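Local structure of oxidoreductase, short chain dehydrogenase/reductase family protein (Collinsella aerofaciens, 5FYD) at residues 18-21 with 22-26. The protein catalyses the NADPH-dependent reduction of the 7-oxo group of 7-oxolithocholate to give ursodeoxycholate. Residues are numbered along the deposited sequence; the frame is centred on the assembly and turned at random.
Sequences EGVG and KAFCE
Glu18 O takes the amide of Lys22 (N to O 2.8 Å, N-H...O angle 173°), and this bond starts the first turns of helix 19-30, the helix of the first beta-alpha-beta unit of the Rossmann fold. Three more i to i+4 bonds follow: Ala23 N to Gly19 O, Phe24 N to Val20 O and Cys25 N to Gly21 O, all less straight than the first. Glu18 through Gly21 belong to the NADP(+)-binding site, in the glycine-rich turn that short-chain dehydrogenases place between the first strand and this helix.

Glu18 is the N-cap. Its side chain folds back, with chi1 at 42° and chi2 turned the same way, so that the carboxylate reaches the first turn. OE2 accepts from Gly21 N at 3.2 Å, on its syn side and 26° out of the carboxylate plane; the helix end would probably favour the negative charge there. The carboxylate lies close to the glycine: Glu18 OE1 rests against Gly21 CA at 3.4 Å.

Val20 and Phe24, one turn apart, point the same way and pack side by side. Val20 CG1, anti to the backbone N, touches Phe24 CE2 at 3.6 Å; Val91 adjoins both side chains, and Val218 and Phe222 of helix 214-224 also touch the ring. Away from this apolar side, Lys22 stretches out fully extended past Leu48 of helix 42-56, its CB still 3.5 Å from Glu18 O. On the Phe24 ring, CD2 comes within 3.3 Å of Val20 O, which meets the ring obliquely.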
loop_
_atom_site.group_PDB
_atom_site.type_symbol
_atom_site.label_atom_id
_atom_site.label_comp_id
_atom_site.label_asym_id
_atom_site.label_seq_id
_atom_site.Cartn_x
_atom_site.Cartn_y
_atom_site.Cartn_z
ATOM N N GLU A 18 -4.140 3.736 -12.046
ATOM C CA GLU A 18 -4.225 2.595 -11.130
ATOM C C GLU A 18 -5.252 1.569 -11.644
ATOM O O GLU A 18 -6.089 1.889 -12.474
ATOM C CB GLU A 18 -4.515 3.021 -9.671
ATOM C CG GLU A 18 -5.554 4.116 -9.420
ATOM C CD GLU A 18 -6.784 3.994 -10.286
ATOM O OE1 GLU A 18 -6.706 4.437 -11.450
ATOM O OE2 GLU A 18 -7.808 3.439 -9.829
ATOM N N GLY A 19 -5.122 0.340 -11.148
ATOM C CA GLY A 19 -6.082 -0.738 -11.284
ATOM C C GLY A 19 -7.451 -0.479 -11.877
ATOM O O GLY A 19 -7.665 -0.782 -13.049
ATOM N N VAL A 20 -8.390 0.032 -11.070
ATOM C CA VAL A 20 -9.775 0.197 -11.529
ATOM C C VAL A 20 -9.871 1.221 -12.670
ATOM O O VAL A 20 -10.591 1.010 -13.639
ATOM C CB VAL A 20 -10.728 0.499 -10.341
ATOM C CG1 VAL A 20 -12.082 0.998 -10.793
ATOM C CG2 VAL A 20 -10.894 -0.767 -9.492
ATOM N N GLY A 21 -9.114 2.312 -12.566
ATOM C CA GLY A 21 -9.037 3.282 -13.639
ATOM C C GLY A 21 -8.607 2.696 -14.961
ATOM O O GLY A 21 -9.234 2.918 -15.992
ATOM N N LYS A 22 -7.500 1.955 -14.917
ATOM C CA LYS A 22 -6.987 1.301 -16.084
ATOM C C LYS A 22 -8.010 0.343 -16.685
ATOM O O LYS A 22 -8.175 0.266 -17.895
ATOM C CB LYS A 22 -5.703 0.582 -15.728
ATOM C CG LYS A 22 -5.100 -0.145 -16.901
ATOM C CD LYS A 22 -3.709 -0.651 -16.599
ATOM C CE LYS A 22 -3.333 -1.643 -17.674
ATOM N NZ LYS A 22 -1.964 -2.166 -17.484
ATOM N N ALA A 23 -8.700 -0.393 -15.834
ATOM C CA ALA A 23 -9.684 -1.337 -16.332
ATOM C C ALA A 23 -10.879 -0.628 -16.980
ATOM O O ALA A 23 -11.446 -1.134 -17.945
ATOM C CB ALA A 23 -10.130 -2.271 -15.224
ATOM N N PHE A 24 -11.253 0.554 -16.464
ATOM C CA PHE A 24 -12.276 1.364 -17.151
ATOM C C PHE A 24 -11.817 1.776 -18.559
ATOM O O PHE A 24 -12.592 1.721 -19.520
ATOM C CB PHE A 24 -12.680 2.609 -16.336
ATOM C CG PHE A 24 -13.825 2.372 -15.380
ATOM C CD1 PHE A 24 -15.115 2.190 -15.869
ATOM C CD2 PHE A 24 -13.613 2.293 -14.005
ATOM C CE1 PHE A 24 -16.161 1.942 -15.010
ATOM C CE2 PHE A 24 -14.657 2.060 -13.136
ATOM C CZ PHE A 24 -15.930 1.890 -13.644
ATOM N N CYS A 25 -10.562 2.201 -18.681
ATOM C CA CYS A 25 -10.023 2.622 -19.987
ATOM C C CYS A 25 -10.099 1.467 -20.976
ATOM O O CYS A 25 -10.570 1.627 -22.109
ATOM C CB CYS A 25 -8.569 3.077 -19.875
ATOM S SG CYS A 25 -8.321 4.620 -18.946
ATOM N N GLU A 26 -9.660 0.298 -20.527
ATOM C CA GLU A 26 -9.642 -0.882 -21.404
ATOM C C GLU A 26 -11.050 -1.291 -21.794
ATOM O O GLU A 26 -11.300 -1.614 -22.951
ATOM C CB GLU A 26 -8.889 -2.047 -20.752
ATOM C CG GLU A 26 -7.430 -1.743 -20.494
ATOM C CD GLU A 26 -6.757 -2.731 -19.541
ATOM O OE1 GLU A 26 -7.439 -3.389 -18.732
ATOM O OE2 GLU A 26 -5.529 -2.825 -19.588
#